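Local coordinates for probable L,D-transpeptidase 3 (Mycobacterium tuberculosis, PDB 6D4K), which probably acts as an L,D-transpeptidase of the mycobacterial cell wall, unable to make 3->3 peptidoglycan cross-links from tetrapeptide stems but perhaps anchoring proteins to peptidoglycan, at residues A[78-81]-A[85-88]; A[203-208]-A[239-244]. All blocks are in the same frame, centred on the assembly; numbering follows the deposited sequence.

Contact 1. Residues A[78-81]-A[85-88]; sequences FEWL and VVQW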
ATOM      1  N   PHE A  78       6.693   0.174 -16.664  1.00 19.31           N
ATOM      2  CA  PHE A  78       6.733  -1.262 -16.428  1.00 19.17           C
ATOM      3  C   PHE A  78       7.803  -1.622 -15.404  1.00 19.00           C
ATOM      4  O   PHE A  78       8.921  -1.097 -15.438  1.00 22.45           O
ATOM      5  CB  PHE A  78       7.032  -2.015 -17.726  1.00 19.55           C
ATOM      6  CG  PHE A  78       5.863  -2.105 -18.671  1.00 18.59           C
ATOM      7  CD1 PHE A  78       4.771  -2.918 -18.382  1.00 19.49           C
ATOM      8  CD2 PHE A  78       5.861  -1.391 -19.865  1.00 19.65           C
ATOM      9  CE1 PHE A  78       3.711  -3.020 -19.271  1.00 19.81           C
ATOM     10  CE2 PHE A  78       4.796  -1.479 -20.746  1.00 20.59           C
ATOM     11  CZ  PHE A  78       3.721  -2.300 -20.456  1.00 21.00           C
ATOM     12  N   GLU A  79       7.446  -2.531 -14.494  1.00 19.51           N
ATOM     13  CA  GLU A  79       8.382  -3.117 -13.538  1.00 21.28           C
ATOM     14  C   GLU A  79       8.189  -4.623 -13.561  1.00 19.08           C
ATOM     15  O   GLU A  79       7.065  -5.106 -13.410  1.00 19.82           O
ATOM     16  CB  GLU A  79       8.098  -2.628 -12.113  1.00 27.31           C
ATOM     17  CG  GLU A  79       8.089  -1.132 -11.914  1.00 35.72           C
ATOM     18  CD  GLU A  79       7.763  -0.759 -10.478  1.00 43.47           C
ATOM     19  OE1 GLU A  79       7.220  -1.619  -9.745  1.00 44.64           O
ATOM     20  OE2 GLU A  79       8.061   0.390 -10.085  1.00 49.02           O
ATOM     21  N   TRP A  80       9.272  -5.367 -13.743  1.00 18.66           N
ATOM     22  CA  TRP A  80       9.193  -6.820 -13.774  1.00 21.34           C
ATOM     23  C   TRP A  80       9.244  -7.365 -12.349  1.00 23.55           C
ATOM     24  O   TRP A  80      10.205  -7.117 -11.616  1.00 26.36           O
ATOM     25  CB  TRP A  80      10.298  -7.400 -14.665  1.00 21.49           C
ATOM     26  CG  TRP A  80       9.985  -7.133 -16.104  1.00 20.97           C
ATOM     27  CD1 TRP A  80      10.197  -5.973 -16.781  1.00 20.70           C
ATOM     28  CD2 TRP A  80       9.340  -8.028 -17.017  1.00 18.71           C
ATOM     29  NE1 TRP A  80       9.735  -6.088 -18.073  1.00 19.85           N
ATOM     30  CE2 TRP A  80       9.208  -7.343 -18.246  1.00 18.29           C
ATOM     31  CE3 TRP A  80       8.860  -9.342 -16.913  1.00 19.37           C
ATOM     32  CZ2 TRP A  80       8.612  -7.921 -19.369  1.00 18.19           C
ATOM     33  CZ3 TRP A  80       8.297  -9.933 -18.029  1.00 18.28           C
ATOM     34  CH2 TRP A  80       8.152  -9.211 -19.242  1.00 18.90           C
ATOM     35  N   LEU A  81       8.187  -8.080 -11.954  1.00 22.21           N
ATOM     36  CA  LEU A  81       8.119  -8.689 -10.627  1.00 24.66           C
ATOM     37  C   LEU A  81       8.693 -10.099 -10.596  1.00 27.17           C
ATOM     38  O   LEU A  81       9.167 -10.549  -9.546  1.00 30.38           O
ATOM     39  CB  LEU A  81       6.669  -8.719 -10.133  1.00 24.46           C
ATOM     40  CG  LEU A  81       5.934  -7.379 -10.132  1.00 27.33           C
ATOM     41  CD1 LEU A  81       4.551  -7.488  -9.505  1.00 26.78           C
ATOM     42  CD2 LEU A  81       6.768  -6.331  -9.424  1.00 28.58           C
ATOM     43  N   VAL A  85       5.924 -12.108 -14.784  1.00 18.24           N
ATOM     44  CA  VAL A  85       4.977 -11.105 -14.306  1.00 19.68           C
ATOM     45  C   VAL A  85       5.586  -9.727 -14.494  1.00 18.84           C
ATOM     46  O   VAL A  85       6.633  -9.422 -13.912  1.00 19.92           O
ATOM     47  CB  VAL A  85       4.570 -11.303 -12.838  1.00 20.22           C
ATOM     48  CG1 VAL A  85       3.641 -10.158 -12.404  1.00 22.61           C
ATOM     49  CG2 VAL A  85       3.876 -12.661 -12.645  1.00 22.67           C
ATOM     50  N   VAL A  86       4.918  -8.879 -15.269  1.00 17.12           N
ATOM     51  CA  VAL A  86       5.293  -7.473 -15.370  1.00 16.15           C
ATOM     52  C   VAL A  86       4.107  -6.635 -14.913  1.00 16.55           C
ATOM     53  O   VAL A  86       2.958  -6.916 -15.268  1.00 16.71           O
ATOM     54  CB  VAL A  86       5.807  -7.054 -16.775  1.00 16.73           C
ATOM     55  CG1 VAL A  86       4.695  -7.075 -17.832  1.00 18.26           C
ATOM     56  CG2 VAL A  86       6.506  -5.687 -16.725  1.00 16.18           C
ATOM     57  N   GLN A  87       4.370  -5.625 -14.103  1.00 18.39           N
ATOM     58  CA  GLN A  87       3.306  -4.722 -13.703  1.00 17.61           C
ATOM     59  C   GLN A  87       3.541  -3.349 -14.302  1.00 19.40           C
ATOM     60  O   GLN A  87       4.686  -2.916 -14.471  1.00 19.02           O
ATOM     61  CB  GLN A  87       3.148  -4.620 -12.187  1.00 21.05           C
ATOM     62  CG  GLN A  87       4.150  -3.789 -11.451  1.00 23.72           C
ATOM     63  CD  GLN A  87       3.784  -3.667 -10.001  1.00 24.80           C
ATOM     64  OE1 GLN A  87       2.764  -4.206  -9.569  1.00 28.72           O
ATOM     65  NE2 GLN A  87       4.620  -2.989  -9.229  1.00 26.44           N
ATOM     66  N   TRP A  88       2.449  -2.686 -14.635  1.00 17.04           N
ATOM     67  CA  TRP A  88       2.485  -1.349 -15.212  1.00 17.41           C
ATOM     68  C   TRP A  88       1.945  -0.418 -14.139  1.00 16.29           C
ATOM     69  O   TRP A  88       0.782  -0.531 -13.738  1.00 16.75           O
ATOM     70  CB  TRP A  88       1.634  -1.350 -16.471  1.00 17.89           C
ATOM     71  CG  TRP A  88       1.633  -0.093 -17.267  1.00 17.39           C
ATOM     72  CD1 TRP A  88       2.521   0.271 -18.250  1.00 19.02           C
ATOM     73  CD2 TRP A  88       0.653   0.947 -17.212  1.00 17.76           C
ATOM     74  NE1 TRP A  88       2.152   1.486 -18.799  1.00 19.29           N
ATOM     75  CE2 TRP A  88       1.016   1.922 -18.166  1.00 19.10           C
ATOM     76  CE3 TRP A  88      -0.485   1.161 -16.427  1.00 18.13           C
ATOM     77  CZ2 TRP A  88       0.258   3.070 -18.374  1.00 19.36           C
ATOM     78  CZ3 TRP A  88      -1.224   2.311 -16.628  1.00 19.59           C
ATOM     79  CH2 TRP A  88      -0.847   3.255 -17.596  1.00 19.64           C
TER
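With CG trans to the backbone N (chi1 -175°), Trp88 swings its indole toward Phe78, whose CG lies trans to the carbonyl carbon (chi1 -76°), and the two rings meet as a T-shaped pair. CD1 of the indole sits over the centre of the phenyl face, 3.6 Å from Phe78 CZ, with the planes 65° apart. The next non-hydrogen-bonded pair on the same face repeats the theme with an aliphatic partner: Val86 CG2 lies almost on the normal of the Trp80 five-membered ring, a CH-pi contact with a closest approach of 3.5 Å to Trp80 CE2. The same methyl touches Phe78 CD1 at 3.7 Å, so it meets both aromatic side chains, lying over the face of one. Helix 59-65 packs against this side, and its Glu63 takes the indole N-H of Trp80.

Glu79 and Gln87 occupy the other face, their side chains running alongside each other in the same direction. Gln87 NE2 donates to Glu79 OE1 over 3.0 Å; the acceptor lies in the amide plane, whereas the donor comes from above the carboxylate plane. Leu81 CD1 rests against the same amide, 3.7 Å from Gln87 OE1. Between the two backbones, Glu79 and Gln87 exchange two nearly straight bonds, N to O in each direction, both 2.8 Å. Leu81 N to Val85 O adds a more bent bond near the turn. Alternating faces and paired backbone bonds mark antiparallel strands, and the short connection between 76-80 and 85-90 makes them a beta hairpin, at one edge of a four-stranded sheet in the bacterial Ig-like domain.

Contact 2. Residues A[203-208]-A[239-244]; sequences SVDYAV and LSREDA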
ATOM      1  N   SER A 203       1.658 -10.394  17.139  1.00 35.20           N
ATOM      2  CA  SER A 203       0.395 -10.613  16.454  1.00 34.94           C
ATOM      3  C   SER A 203      -0.228  -9.246  16.224  1.00 34.62           C
ATOM      4  O   SER A 203      -0.475  -8.504  17.182  1.00 37.51           O
ATOM      5  CB  SER A 203      -0.540 -11.491  17.276  1.00 39.66           C
ATOM      6  OG  SER A 203      -1.733 -11.738  16.553  1.00 43.51           O
ATOM      7  N   VAL A 204      -0.461  -8.912  14.960  1.00 33.19           N
ATOM      8  CA  VAL A 204      -0.871  -7.576  14.548  1.00 34.59           C
ATOM      9  C   VAL A 204      -2.333  -7.644  14.130  1.00 34.51           C
ATOM     10  O   VAL A 204      -2.691  -8.412  13.230  1.00 35.30           O
ATOM     11  CB  VAL A 204       0.018  -7.050  13.412  1.00 36.97           C
ATOM     12  CG1 VAL A 204      -0.521  -5.742  12.887  1.00 36.47           C
ATOM     13  CG2 VAL A 204       1.453  -6.888  13.905  1.00 41.19           C
ATOM     14  N   ASP A 205      -3.169  -6.822  14.770  1.00 35.41           N
ATOM     15  CA  ASP A 205      -4.616  -6.948  14.620  1.00 39.47           C
ATOM     16  C   ASP A 205      -5.073  -6.555  13.219  1.00 36.34           C
ATOM     17  O   ASP A 205      -5.751  -7.331  12.533  1.00 40.28           O
ATOM     18  CB  ASP A 205      -5.318  -6.095  15.675  1.00 45.05           C
ATOM     19  CG  ASP A 205      -6.701  -6.609  16.015  1.00 50.61           C
ATOM     20  OD1 ASP A 205      -7.271  -7.385  15.217  1.00 52.02           O
ATOM     21  OD2 ASP A 205      -7.212  -6.244  17.094  1.00 52.17           O
ATOM     22  N   TYR A 206      -4.741  -5.338  12.787  1.00 30.72           N
ATOM     23  CA  TYR A 206      -5.076  -4.846  11.460  1.00 28.19           C
ATOM     24  C   TYR A 206      -3.767  -4.585  10.734  1.00 26.48           C
ATOM     25  O   TYR A 206      -2.881  -3.920  11.280  1.00 34.11           O
ATOM     26  CB  TYR A 206      -5.896  -3.547  11.539  1.00 27.82           C
ATOM     27  CG  TYR A 206      -7.224  -3.710  12.232  1.00 26.60           C
ATOM     28  CD1 TYR A 206      -8.368  -4.039  11.519  1.00 27.82           C
ATOM     29  CD2 TYR A 206      -7.332  -3.562  13.610  1.00 27.16           C
ATOM     30  CE1 TYR A 206      -9.583  -4.208  12.152  1.00 29.44           C
ATOM     31  CE2 TYR A 206      -8.546  -3.727  14.256  1.00 28.25           C
ATOM     32  CZ  TYR A 206      -9.668  -4.050  13.523  1.00 29.75           C
ATOM     33  OH  TYR A 206     -10.879  -4.213  14.165  1.00 33.77           O
ATOM     34  N   ALA A 207      -3.634  -5.113   9.519  1.00 21.10           N
ATOM     35  CA  ALA A 207      -2.365  -5.041   8.802  1.00 20.91           C
ATOM     36  C   ALA A 207      -2.618  -4.715   7.338  1.00 18.79           C
ATOM     37  O   ALA A 207      -3.218  -5.519   6.617  1.00 20.52           O
ATOM     38  CB  ALA A 207      -1.588  -6.351   8.934  1.00 21.65           C
ATOM     39  N   VAL A 208      -2.139  -3.547   6.906  1.00 17.72           N
ATOM     40  CA  VAL A 208      -2.264  -3.074   5.531  1.00 17.51           C
ATOM     41  C   VAL A 208      -0.864  -3.139   4.929  1.00 17.64           C
ATOM     42  O   VAL A 208       0.004  -2.335   5.281  1.00 19.10           O
ATOM     43  CB  VAL A 208      -2.824  -1.642   5.484  1.00 16.32           C
ATOM     44  CG1 VAL A 208      -2.990  -1.179   4.052  1.00 18.57           C
ATOM     45  CG2 VAL A 208      -4.142  -1.546   6.250  1.00 16.54           C
ATOM     46  N   LEU A 239       0.048   2.750  14.101  1.00 27.75           N
ATOM     47  CA  LEU A 239      -1.129   3.512  14.497  1.00 27.49           C
ATOM     48  C   LEU A 239      -1.737   2.892  15.747  1.00 29.23           C
ATOM     49  O   LEU A 239      -1.430   1.757  16.117  1.00 31.80           O
ATOM     50  CB  LEU A 239      -2.193   3.517  13.388  1.00 26.41           C
ATOM     51  CG  LEU A 239      -1.814   4.065  12.010  1.00 25.68           C
ATOM     52  CD1 LEU A 239      -2.951   3.855  11.025  1.00 24.79           C
ATOM     53  CD2 LEU A 239      -1.447   5.540  12.105  1.00 27.87           C
ATOM     54  N   SER A 240      -2.617   3.651  16.402  1.00 30.38           N
ATOM     55  CA  SER A 240      -3.433   3.074  17.460  1.00 30.49           C
ATOM     56  C   SER A 240      -4.376   2.033  16.861  1.00 31.99           C
ATOM     57  O   SER A 240      -4.634   2.019  15.657  1.00 30.63           O
ATOM     58  CB  SER A 240      -4.255   4.159  18.162  1.00 30.01           C
ATOM     59  OG  SER A 240      -5.322   4.608  17.339  1.00 29.23           O
ATOM     60  N   ARG A 241      -4.904   1.153  17.717  1.00 32.20           N
ATOM     61  CA  ARG A 241      -5.845   0.148  17.223  1.00 32.40           C
ATOM     62  C   ARG A 241      -7.060   0.799  16.573  1.00 29.95           C
ATOM     63  O   ARG A 241      -7.513   0.363  15.508  1.00 29.46           O
ATOM     64  CB  ARG A 241      -6.282  -0.797  18.345  1.00 37.91           C
ATOM     65  CG  ARG A 241      -7.055  -2.004  17.824  1.00 44.33           C
ATOM     66  CD  ARG A 241      -7.839  -2.728  18.912  1.00 51.45           C
ATOM     67  NE  ARG A 241      -8.263  -4.054  18.463  1.00 56.43           N
ATOM     68  CZ  ARG A 241      -9.383  -4.302  17.788  1.00 59.74           C
ATOM     69  NH1 ARG A 241     -10.209  -3.313  17.470  1.00 59.82           N
ATOM     70  NH2 ARG A 241      -9.674  -5.545  17.423  1.00 59.92           N
ATOM     71  N   GLU A 242      -7.585   1.858  17.191  1.00 28.23           N
ATOM     72  CA  GLU A 242      -8.792   2.502  16.682  1.00 27.23           C
ATOM     73  C   GLU A 242      -8.529   3.217  15.358  1.00 24.05           C
ATOM     74  O   GLU A 242      -9.350   3.144  14.435  1.00 23.29           O
ATOM     75  CB  GLU A 242      -9.348   3.473  17.722  1.00 30.78           C
ATOM     76  CG  GLU A 242      -9.860   2.798  18.998  1.00 35.71           C
ATOM     77  CD  GLU A 242      -8.745   2.418  19.973  1.00 39.40           C
ATOM     78  OE1 GLU A 242      -7.623   2.950  19.835  1.00 39.55           O
ATOM     79  OE2 GLU A 242      -8.995   1.590  20.878  1.00 43.66           O
ATOM     80  N   ASP A 243      -7.392   3.911  15.241  1.00 23.69           N
ATOM     81  CA  ASP A 243      -7.066   4.572  13.978  1.00 23.70           C
ATOM     82  C   ASP A 243      -6.765   3.550  12.889  1.00 22.80           C
ATOM     83  O   ASP A 243      -7.198   3.718  11.740  1.00 20.04           O
ATOM     84  CB  ASP A 243      -5.899   5.546  14.160  1.00 24.51           C
ATOM     85  CG  ASP A 243      -6.315   6.844  14.841  1.00 26.14           C
ATOM     86  OD1 ASP A 243      -7.526   7.149  14.869  1.00 26.46           O
ATOM     87  OD2 ASP A 243      -5.427   7.569  15.342  1.00 29.61           O
ATOM     88  N   ALA A 244      -6.040   2.475  13.236  1.00 22.77           N
ATOM     89  CA  ALA A 244      -5.758   1.408  12.274  1.00 19.88           C
ATOM     90  C   ALA A 244      -7.036   0.729  11.794  1.00 19.04           C
ATOM     91  O   ALA A 244      -7.165   0.408  10.607  1.00 19.36           O
ATOM     92  CB  ALA A 244      -4.805   0.381  12.895  1.00 21.79           C
TER
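Asp205 OD2 is gripped by two nitrogens of one guanidinium group: Arg241 NH2 at 2.6 Å and Arg241 NE at 2.8 Å. The pair is a salt bridge whose two hydrogen bonds are weak, with N-H...O angles near 120°, because one oxygen sits between two nearly parallel N-H groups and neither bond can be straight. The carboxylate is turned 72° from the guanidinium plane, unlike the usual side-by-side pairing. Asp205 OD1 forms a second salt bridge, with Arg181, so the carboxylate links two arginines, and their positive charge would probably favour its ionised form.

Arg241 reaches this acceptor by an extended chain, with CG trans to the backbone N (chi1 -169°), that carries its charge from the first turn of helix 241-250 to the corner where the chain passes from strand 201-204 to strand 207-209. Within the L,D-transpeptidase catalytic domain, this ties a helix to a bend between strands of different sheets. Ser240 OG caps the helix start, accepting from Asp243 N at 3.0 Å.

Tyr206 approaches the same arginine with its ring nearly perpendicular to the guanidinium. Its CE2 lies over one guanidinium face, toward the rim, 3.7 Å from Arg241 CZ, while Arg241 NH1 sits in the plane of the phenol ring at its edge. The ring also makes a cation-pi contact with Arg181 and an edge-to-face contact with Tyr248. Nearer the backbone, Tyr206 CB meets Ala244 CB at 4.3 Å, and the Tyr206 side chain lies about 6 Å from that of His218, the predicted proton donor/acceptor.

How the contacts relate
The two contacts lie on opposite sides of the chain's centre, with their own centres about 30 Å apart and their nearest atoms about 15 Å apart, and they do not touch. They also follow one another in sequence: the hairpin of contact 1 is complete before either segment of contact 2 begins. No strand or helix is common to both. Contact 1 belongs to the bacterial Ig-like part of the chain, and contact 2 to the L,D-transpeptidase catalytic part. Together they illustrate modular construction: neighbouring strands close a local hairpin in one module, whereas distant segments are brought together in the other, near the predicted active-site histidine.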